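Local coordinates for manganese-containing pseudocatalase (Thermus thermophilus, PDB 2V8T), which probably breaks hydrogen peroxide down to water and oxygen at a two-manganese centre, as manganese catalases do, at residues Leu40-Tyr45 with Leu148-Phe153. Sequence-based numbering, arbitrary orientation.
Sequences LMNYMY and LLHNFF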
ATOM      1  N   LEU A  40     -10.963  15.504  -8.833  1.00  6.31           N
ATOM      2  CA  LEU A  40     -10.107  15.921  -9.936  1.00  6.34           C
ATOM      3  C   LEU A  40      -9.737  14.753 -10.806  1.00  6.26           C
ATOM      4  O   LEU A  40      -9.907  14.779 -12.042  1.00  6.62           O
ATOM      5  CB  LEU A  40      -8.846  16.575  -9.389  1.00  6.34           C
ATOM      6  CG  LEU A  40      -7.752  16.810 -10.413  1.00  6.71           C
ATOM      7  CD1 LEU A  40      -8.194  17.728 -11.536  1.00  7.42           C
ATOM      8  CD2 LEU A  40      -6.498  17.348  -9.702  1.00  7.54           C
ATOM      9  N   MET A  41      -9.100  13.718 -10.226  1.00  6.17           N
ATOM     10  CA  MET A  41      -8.498  12.703 -11.065  1.00  6.21           C
ATOM     11  C   MET A  41      -9.544  11.783 -11.682  1.00  6.14           C
ATOM     12  O   MET A  41      -9.351  11.281 -12.802  1.00  6.45           O
ATOM     13  CB  MET A  41      -7.472  11.933 -10.239  0.50  6.46           C
ATOM     14  CG  MET A  41      -6.235  12.793  -9.856  0.50  8.30           C
ATOM     15  SD  MET A  41      -5.085  12.981 -11.275  0.50 11.35           S
ATOM     16  CE  MET A  41      -4.153  14.479 -10.886  0.50 12.78           C
ATOM     17  N   ASN A  42     -10.666  11.550 -10.983  1.00  6.20           N
ATOM     18  CA  ASN A  42     -11.758  10.832 -11.603  1.00  6.40           C
ATOM     19  C   ASN A  42     -12.200  11.529 -12.908  1.00  6.19           C
ATOM     20  O   ASN A  42     -12.307  10.905 -13.948  1.00  6.68           O
ATOM     21  CB  ASN A  42     -12.978  10.724 -10.643  1.00  6.69           C
ATOM     22  CG  ASN A  42     -12.859   9.469  -9.797  1.00  7.21           C
ATOM     23  OD1 ASN A  42     -13.253   8.416 -10.248  1.00  8.67           O
ATOM     24  ND2 ASN A  42     -12.289   9.577  -8.603  1.00  8.24           N
ATOM     25  N   TYR A  43     -12.498  12.831 -12.779  1.00  6.27           N
ATOM     26  CA  TYR A  43     -13.058  13.510 -13.972  1.00  6.72           C
ATOM     27  C   TYR A  43     -11.987  13.701 -15.018  1.00  6.49           C
ATOM     28  O   TYR A  43     -12.280  13.641 -16.232  1.00  7.05           O
ATOM     29  CB  TYR A  43     -13.704  14.810 -13.560  1.00  6.77           C
ATOM     30  CG  TYR A  43     -14.679  14.679 -12.428  1.00  6.81           C
ATOM     31  CD1 TYR A  43     -15.362  13.493 -12.100  1.00  7.15           C
ATOM     32  CD2 TYR A  43     -14.920  15.781 -11.607  1.00  6.67           C
ATOM     33  CE1 TYR A  43     -16.151  13.400 -10.982  1.00  7.30           C
ATOM     34  CE2 TYR A  43     -15.745  15.723 -10.499  1.00  6.95           C
ATOM     35  CZ  TYR A  43     -16.355  14.497 -10.178  1.00  7.14           C
ATOM     36  OH  TYR A  43     -17.134  14.356  -9.068  1.00  8.08           O
ATOM     37  N   MET A  44     -10.748  13.927 -14.607  1.00  6.49           N
ATOM     38  CA  MET A  44      -9.675  14.099 -15.571  1.00  6.82           C
ATOM     39  C   MET A  44      -9.528  12.836 -16.399  1.00  6.49           C
ATOM     40  O   MET A  44      -9.527  12.873 -17.639  1.00  6.77           O
ATOM     41  CB  MET A  44      -8.388  14.452 -14.880  1.00  7.53           C
ATOM     42  CG  MET A  44      -7.356  14.958 -15.742  1.00 10.53           C
ATOM     43  SD  MET A  44      -7.736  16.496 -16.615  1.00 12.49           S
ATOM     44  CE  MET A  44      -7.700  17.450 -15.503  1.00 14.38           C
ATOM     45  N   TYR A  45      -9.347  11.669 -15.737  1.00  6.39           N
ATOM     46  CA  TYR A  45      -9.162  10.435 -16.494  1.00  6.63           C
ATOM     47  C   TYR A  45     -10.404  10.058 -17.270  1.00  6.37           C
ATOM     48  O   TYR A  45     -10.302   9.583 -18.403  1.00  6.72           O
ATOM     49  CB  TYR A  45      -8.647   9.312 -15.603  1.00  7.35           C
ATOM     50  CG  TYR A  45      -7.162   9.438 -15.385  1.00  8.49           C
ATOM     51  CD1 TYR A  45      -6.249   8.768 -16.180  1.00 14.41           C
ATOM     52  CD2 TYR A  45      -6.623  10.284 -14.435  1.00  8.24           C
ATOM     53  CE1 TYR A  45      -4.912   8.944 -16.038  1.00 19.01           C
ATOM     54  CE2 TYR A  45      -5.256  10.497 -14.270  1.00  9.81           C
ATOM     55  CZ  TYR A  45      -4.410   9.783 -15.109  1.00 14.27           C
ATOM     56  OH  TYR A  45      -3.033   9.924 -14.962  1.00 18.87           O
ATOM     57  N   LEU A 148     -21.203   8.325 -14.593  1.00  6.88           N
ATOM     58  CA  LEU A 148     -21.957   9.439 -14.056  1.00  6.97           C
ATOM     59  C   LEU A 148     -22.624   9.120 -12.734  1.00  6.84           C
ATOM     60  O   LEU A 148     -22.716   9.959 -11.848  1.00  7.03           O
ATOM     61  CB  LEU A 148     -23.030   9.916 -15.071  1.00  7.65           C
ATOM     62  CG  LEU A 148     -22.472  10.660 -16.283  1.00  9.23           C
ATOM     63  CD1 LEU A 148     -23.579  10.802 -17.328  1.00 10.62           C
ATOM     64  CD2 LEU A 148     -21.965  12.057 -15.863  1.00 11.40           C
ATOM     65  N   LEU A 149     -23.128   7.873 -12.587  1.00  7.18           N
ATOM     66  CA  LEU A 149     -23.682   7.424 -11.320  1.00  6.97           C
ATOM     67  C   LEU A 149     -22.602   7.493 -10.225  1.00  7.04           C
ATOM     68  O   LEU A 149     -22.824   8.004  -9.132  1.00  6.97           O
ATOM     69  CB  LEU A 149     -24.246   6.004 -11.494  1.00  7.16           C
ATOM     70  CG  LEU A 149     -24.764   5.372 -10.221  1.00  7.71           C
ATOM     71  CD1 LEU A 149     -25.933   6.130  -9.594  1.00  9.91           C
ATOM     72  CD2 LEU A 149     -25.159   3.895 -10.510  1.00  9.40           C
ATOM     73  N   HIS A 150     -21.410   6.952 -10.563  1.00  6.77           N
ATOM     74  CA  HIS A 150     -20.300   7.059  -9.644  1.00  6.81           C
ATOM     75  C   HIS A 150     -20.024   8.515  -9.271  1.00  6.47           C
ATOM     76  O   HIS A 150     -19.780   8.811  -8.096  1.00  7.11           O
ATOM     77  CB  HIS A 150     -19.031   6.475 -10.342  0.80  6.90           C
ATOM     78  CG  HIS A 150     -17.783   6.760  -9.587  0.80  7.08           C
ATOM     79  ND1 HIS A 150     -17.050   7.914  -9.805  0.80  7.62           N
ATOM     80  CD2 HIS A 150     -17.164   6.147  -8.554  0.80  7.68           C
ATOM     81  CE1 HIS A 150     -16.038   7.932  -8.920  0.80  7.89           C
ATOM     82  NE2 HIS A 150     -16.071   6.870  -8.147  0.80  8.05           N
ATOM     83  N   ASN A 151     -20.016   9.407 -10.257  1.00  6.44           N
ATOM     84  CA  ASN A 151     -19.639  10.798  -9.999  1.00  6.57           C
ATOM     85  C   ASN A 151     -20.666  11.528  -9.126  1.00  6.33           C
ATOM     86  O   ASN A 151     -20.309  12.357  -8.292  1.00  6.76           O
ATOM     87  CB  ASN A 151     -19.479  11.558 -11.290  1.00  6.73           C
ATOM     88  CG  ASN A 151     -18.306  11.029 -12.135  1.00  6.93           C
ATOM     89  OD1 ASN A 151     -17.471  10.248 -11.661  1.00  7.05           O
ATOM     90  ND2 ASN A 151     -18.242  11.503 -13.382  1.00  7.91           N
ATOM     91  N   PHE A 152     -21.937  11.202  -9.319  1.00  6.67           N
ATOM     92  CA  PHE A 152     -22.995  11.765  -8.447  1.00  6.87           C
ATOM     93  C   PHE A 152     -22.731  11.357  -7.001  1.00  6.60           C
ATOM     94  O   PHE A 152     -22.725  12.176  -6.084  1.00  7.01           O
ATOM     95  CB  PHE A 152     -24.346  11.269  -8.974  1.00  7.17           C
ATOM     96  CG  PHE A 152     -25.521  11.788  -8.178  1.00  6.92           C
ATOM     97  CD1 PHE A 152     -26.086  13.019  -8.448  1.00  7.99           C
ATOM     98  CD2 PHE A 152     -26.056  11.036  -7.149  1.00  7.88           C
ATOM     99  CE1 PHE A 152     -27.171  13.490  -7.726  1.00  8.75           C
ATOM    100  CE2 PHE A 152     -27.143  11.502  -6.414  1.00  9.13           C
ATOM    101  CZ  PHE A 152     -27.701  12.715  -6.725  1.00  8.81           C
ATOM    102  N   PHE A 153     -22.508  10.034  -6.808  1.00  6.72           N
ATOM    103  CA  PHE A 153     -22.133   9.522  -5.472  1.00  6.77           C
ATOM    104  C   PHE A 153     -20.881  10.220  -4.938  1.00  6.48           C
ATOM    105  O   PHE A 153     -20.829  10.635  -3.787  1.00  6.83           O
ATOM    106  CB  PHE A 153     -21.939   8.008  -5.550  1.00  7.10           C
ATOM    107  CG  PHE A 153     -21.254   7.470  -4.333  1.00  7.17           C
ATOM    108  CD1 PHE A 153     -21.910   7.429  -3.098  1.00  8.30           C
ATOM    109  CD2 PHE A 153     -19.932   7.090  -4.370  1.00  8.90           C
ATOM    110  CE1 PHE A 153     -21.236   7.055  -1.947  1.00  9.01           C
ATOM    111  CE2 PHE A 153     -19.292   6.663  -3.190  1.00 10.41           C
ATOM    112  CZ  PHE A 153     -19.971   6.679  -1.975  1.00  9.56           C
TER
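H150, in the conformer described here, reaches across to N42 with its imidazole carbon: H150 CE1 lies 3.1 Å from N42 OD1, with the amide and ring planes 30° apart. That oxygen takes its hydrogen bond from the backbone N of F139, and ND2 of N42 bonds the backbone O of S38 and of Y137. With CG anti to the backbone N (chi1 169°) the H150 ring is carried toward helix 36-49, and its turn about chi2 puts ND1 beside N151: in this conformer H150 ND1 donates to N151 OD1 over 3.0 Å, nearly straight at 170° and in the imidazole plane. N151 thus has its oxygen gripped from its own helix, while its ND2 hydrogen-bonds OE1 of Q46, which fixes the amide against flipping. Held this way, N151 CG comes within 3.4 Å of Y43 CE1, and N151 OD1 lies in plane at the edge of the phenol ring. Replaced by alanine, this position would probably leave OE1 of Q46, and ND1 of H150 in this conformer, without their mates and open a gap beside the Y43 ring. Y43 carries its hydroxyl on past the amide to hydrogen-bond E155, a manganese ligand, and its side chain also touches E70, which binds both metals. Helices 36-49 and 144-166 therefore meet through a buried second shell beside the dimanganese site, within the four-helix bundle characteristic of the ferritin-like manganese catalases.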